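Local coordinates for ABC-type branched-chain amino acid transport systems periplasmic component-like protein (Thermomonospora curvata, PDB 4N03), which probably serves as the substrate-binding component of an ABC transporter, holding a fatty acid such as palmitate for uptake into the cell, at residues T147-M152 with A184-K189. Numbering follows the deposited sequence.
With PLM (palmitic acid), chain B.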
ATOM      1  N   THR A 147      -9.175  -0.955  -0.206  1.00  8.80           N
ATOM      2  CA  THR A 147      -8.763  -2.037  -1.068  1.00  8.70           C
ATOM      3  C   THR A 147      -8.730  -1.602  -2.519  1.00  8.58           C
ATOM      4  O   THR A 147      -9.324  -0.599  -2.907  1.00  8.91           O
ATOM      5  CB  THR A 147      -9.666  -3.253  -0.844  1.00  9.26           C
ATOM      6  OG1 THR A 147     -11.041  -2.882  -0.899  1.00  9.43           O
ATOM      7  CG2 THR A 147      -9.358  -3.874   0.482  1.00 10.91           C
ATOM      8  N   TYR A 148      -8.042  -2.388  -3.344  1.00  8.26           N
ATOM      9  CA  TYR A 148      -7.771  -1.980  -4.709  1.00  8.61           C
ATOM     10  C   TYR A 148      -8.995  -1.746  -5.549  1.00  8.09           C
ATOM     11  O   TYR A 148      -9.058  -0.910  -6.425  1.00  8.47           O
ATOM     12  CB  TYR A 148      -6.913  -3.006  -5.406  1.00  9.21           C
ATOM     13  CG  TYR A 148      -5.490  -3.057  -4.955  1.00  8.48           C
ATOM     14  CD1 TYR A 148      -4.672  -1.907  -4.889  1.00  8.79           C
ATOM     15  CD2 TYR A 148      -4.928  -4.238  -4.561  1.00  8.63           C
ATOM     16  CE1 TYR A 148      -3.349  -1.986  -4.488  1.00  9.30           C
ATOM     17  CE2 TYR A 148      -3.599  -4.308  -4.175  1.00  8.72           C
ATOM     18  CZ  TYR A 148      -2.801  -3.169  -4.144  1.00  8.53           C
ATOM     19  OH  TYR A 148      -1.472  -3.173  -3.763  1.00 10.38           O
ATOM     20  N   ASP A 149     -10.009  -2.614  -5.359  1.00  8.14           N
ATOM     21  CA  ASP A 149     -11.293  -2.511  -6.037  1.00  8.75           C
ATOM     22  C   ASP A 149     -11.985  -1.193  -5.750  1.00  8.65           C
ATOM     23  O   ASP A 149     -12.410  -0.511  -6.655  1.00  8.87           O
ATOM     24  CB  ASP A 149     -12.189  -3.717  -5.797  1.00  8.64           C
ATOM     25  CG  ASP A 149     -12.372  -4.152  -4.362  1.00  9.45           C
ATOM     26  OD1 ASP A 149     -11.827  -3.511  -3.432  1.00  9.82           O
ATOM     27  OD2 ASP A 149     -13.065  -5.192  -4.189  1.00  9.76           O
ATOM     28  N   VAL A 150     -12.076  -0.845  -4.464  1.00  8.76           N
ATOM     29  CA  VAL A 150     -12.659   0.421  -4.081  1.00  9.01           C
ATOM     30  C   VAL A 150     -11.907   1.587  -4.686  1.00  8.51           C
ATOM     31  O   VAL A 150     -12.537   2.537  -5.158  1.00  8.76           O
ATOM     32  CB  VAL A 150     -12.665   0.526  -2.534  1.00  9.59           C
ATOM     33  CG1 VAL A 150     -12.911   1.951  -2.018  1.00 11.03           C
ATOM     34  CG2 VAL A 150     -13.690  -0.455  -1.972  1.00 10.63           C
ATOM     35  N   ASP A 151     -10.568   1.551  -4.752  1.00  8.53           N
ATOM     36  CA  ASP A 151      -9.833   2.624  -5.409  1.00  9.10           C
ATOM     37  C   ASP A 151     -10.210   2.760  -6.886  1.00  8.83           C
ATOM     38  O   ASP A 151     -10.355   3.868  -7.366  1.00  9.16           O
ATOM     39  CB  ASP A 151      -8.325   2.437  -5.312  1.00  9.39           C
ATOM     40  CG  ASP A 151      -7.755   2.791  -3.959  1.00 10.40           C
ATOM     41  OD1 ASP A 151      -8.377   3.522  -3.188  1.00 10.54           O
ATOM     42  OD2 ASP A 151      -6.603   2.320  -3.745  1.00 10.69           O
HETATM   43  N   MSE A 152     -10.333   1.648  -7.633  1.00  8.71           N
HETATM   44  CA  MSE A 152     -10.746   1.753  -9.019  1.00  9.86           C
HETATM   45  C   MSE A 152     -12.188   2.191  -9.165  1.00  8.55           C
HETATM   46  O   MSE A 152     -12.493   2.890 -10.105  1.00  9.27           O
HETATM   47  CB  MSE A 152     -10.529   0.424  -9.758  1.00 10.01           C
HETATM   48  CG  MSE A 152      -9.055   0.077  -9.973  1.00 10.81           C
HETATM   49 SE   MSE A 152      -8.179   1.316 -11.176  0.65 14.42          SE
HETATM   50  CE  MSE A 152      -7.302   2.406  -9.967  1.00 13.89           C
ATOM     51  N   ALA A 184      -7.979  -4.936  -8.299  1.00  8.86           N
ATOM     52  CA  ALA A 184      -8.243  -3.684  -8.959  1.00  8.54           C
ATOM     53  C   ALA A 184      -9.277  -3.876 -10.078  1.00  8.73           C
ATOM     54  O   ALA A 184     -10.189  -3.087 -10.235  1.00  9.18           O
ATOM     55  CB  ALA A 184      -6.940  -3.097  -9.459  1.00  8.84           C
ATOM     56  N   LEU A 185      -8.997  -4.862 -10.911  1.00  8.83           N
ATOM     57  CA  LEU A 185      -9.857  -5.174 -12.058  1.00  9.97           C
ATOM     58  C   LEU A 185     -11.325  -5.456 -11.671  1.00  9.58           C
ATOM     59  O   LEU A 185     -12.232  -5.017 -12.350  1.00  9.29           O
ATOM     60  CB  LEU A 185      -9.288  -6.363 -12.813  1.00  9.18           C
ATOM     61  CG  LEU A 185     -10.043  -6.811 -14.052  1.00 10.21           C
ATOM     62  CD1 LEU A 185     -10.004  -5.780 -15.148  1.00 12.29           C
ATOM     63  CD2 LEU A 185      -9.462  -8.112 -14.548  1.00 11.37           C
ATOM     64  N   ARG A 186     -11.485  -6.111 -10.550  1.00  8.95           N
ATOM     65  CA  ARG A 186     -12.835  -6.333 -10.039  1.00  9.78           C
ATOM     66  C   ARG A 186     -13.570  -5.031  -9.857  1.00  9.12           C
ATOM     67  O   ARG A 186     -14.751  -4.872 -10.168  1.00  9.95           O
ATOM     68  CB  ARG A 186     -12.797  -7.151  -8.752  1.00 10.62           C
ATOM     69  CG  ARG A 186     -14.166  -7.508  -8.228  1.00 11.21           C
ATOM     70  CD  ARG A 186     -14.077  -8.181  -6.896  1.00 12.46           C
ATOM     71  NE  ARG A 186     -15.393  -8.524  -6.387  1.00 12.25           N
ATOM     72  CZ  ARG A 186     -15.827  -9.732  -6.169  1.00 14.96           C
ATOM     73  NH1 ARG A 186     -15.076 -10.794  -6.359  1.00 17.69           N
ATOM     74  NH2 ARG A 186     -17.003  -9.847  -5.655  1.00 20.15           N
ATOM     75  N   GLY A 187     -12.888  -4.041  -9.287  1.00  9.30           N
ATOM     76  CA  GLY A 187     -13.469  -2.703  -9.120  1.00  9.13           C
ATOM     77  C   GLY A 187     -13.771  -2.026 -10.438  1.00  9.08           C
ATOM     78  O   GLY A 187     -14.856  -1.479 -10.643  1.00  9.29           O
ATOM     79  N   THR A 188     -12.824  -2.073 -11.373  1.00  9.65           N
ATOM     80  CA  THR A 188     -13.065  -1.541 -12.703  1.00  9.98           C
ATOM     81  C   THR A 188     -14.351  -2.118 -13.307  1.00  9.65           C
ATOM     82  O   THR A 188     -15.163  -1.368 -13.871  1.00 10.11           O
ATOM     83  CB  THR A 188     -11.887  -1.863 -13.615  1.00  9.88           C
ATOM     84  OG1 THR A 188     -10.708  -1.301 -13.041  1.00 10.32           O
ATOM     85  CG2 THR A 188     -12.069  -1.303 -14.984  1.00 11.66           C
ATOM     86  N   LYS A 189     -14.487  -3.434 -13.242  1.00  9.97           N
ATOM     87  CA  LYS A 189     -15.619  -4.107 -13.877  0.60  9.62           C
ATOM     88  C   LYS A 189     -16.909  -3.784 -13.182  1.00 10.22           C
ATOM     89  O   LYS A 189     -17.964  -3.663 -13.855  1.00 10.89           O
ATOM     90  CB  LYS A 189     -15.348  -5.580 -13.945  0.60 11.18           C
ATOM     91  CG  LYS A 189     -14.202  -5.871 -14.906  0.60 11.76           C
ATOM     92  CD  LYS A 189     -13.726  -7.282 -14.809  0.60 13.93           C
ATOM     93  CE  LYS A 189     -14.774  -8.204 -15.361  0.60 13.50           C
ATOM     94  NZ  LYS A 189     -14.102  -9.490 -15.500  0.60 13.70           N
TER
HETATM   95  C1  PLM B 601       0.706  -5.593  -4.432  1.00 10.49           C
HETATM   96  O1  PLM B 601      -0.342  -5.419  -3.757  1.00 10.86           O
HETATM   97  O2  PLM B 601       1.244  -6.703  -4.636  1.00 11.00           O
HETATM   98  C2  PLM B 601       1.470  -4.371  -4.887  1.00 12.83           C
HETATM   99  C3  PLM B 601       2.343  -3.873  -3.654  1.00 15.04           C
HETATM  100  C4  PLM B 601       2.994  -2.530  -3.892  1.00 15.32           C
HETATM  101  C5  PLM B 601       3.862  -2.100  -2.760  1.00 17.12           C
HETATM  102  C6  PLM B 601       4.510  -0.700  -2.821  1.00 17.77           C
HETATM  103  C7  PLM B 601       3.616   0.328  -2.140  1.00 19.80           C
HETATM  104  C8  PLM B 601       4.034   1.765  -2.292  1.00 22.46           C
HETATM  105  C9  PLM B 601       3.336   2.748  -1.372  1.00 24.37           C
HETATM  106  CA  PLM B 601       2.037   3.370  -1.937  1.00 23.22           C
HETATM  107  CB  PLM B 601       1.295   4.108  -0.752  1.00 24.01           C
HETATM  108  CC  PLM B 601      -0.185   3.641  -0.633  1.00 19.31           C
HETATM  109  CD  PLM B 601      -0.804   3.862   0.731  1.00 17.40           C
HETATM  110  CE  PLM B 601      -2.240   3.392   0.921  0.50 18.73           C
HETATM  111  CF  PLM B 601      -2.518   3.081   2.400  0.50 20.51           C
HETATM  112  CG  PLM B 601      -2.922   4.282   3.236  0.50 21.00           C
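Tyr148, Asp149 and Met152, at the start of helix 148-161, press against Ala184 and Gly187 of helix 179-195 in a buried helix-helix contact within one lobe of the binding protein. The axes of the short helical segments 148-152 and 184-189 approach to 6.7 Å and cross at -37°, a closeness that small residues permit. Gly187 meets the other backbone directly: its CA lies 3.5 Å from Asp149 O in a CA-H...O contact, and a methyl group there would collide with that carbonyl. Ala184 offers just a methyl, which packs against Met152 CG at 3.8 Å and, more loosely, against Tyr148 CB. Met152, selenomethionine in this crystal, rests CG 3.4 Å from Ala184 O and lays CB and CG alongside Thr188 OG1, then bends at its next two torsions to carry its end away. Asp149 keeps its carboxylate close to its own helix start: with CG between the backbone N and the carbonyl carbon (chi1 50°), OD1 can accept from Thr147 OG1 at 2.7 Å, nearly along its C-O bond, and from Val150 N at 2.9 Å, a bent bond from the anti side, tilted out of the carboxylate plane. OD2 lies beside the extended Arg186 chain without a salt bridge; Tyr398 bonds OD2, while the guanidinium finds Phe405 O. Replacing Asp149 by an alanine would probably leave Thr147 OG1 and Val150 N without this shared acceptor and Tyr398 without its carboxylate partner. Tyr148 CG, anti to the carbonyl carbon (chi1 -72°), directs the ring away from helix 179-195, and OH donates to palmitate O1 at 2.5 Å, with O1 in the ring plane at its edge. Tyr84 and Ser109 also bond the fatty acid. Helices packed over a sheet, one reaching a ligand between two lobes, fit the periplasmic-binding-protein fold of the leucine-binding family.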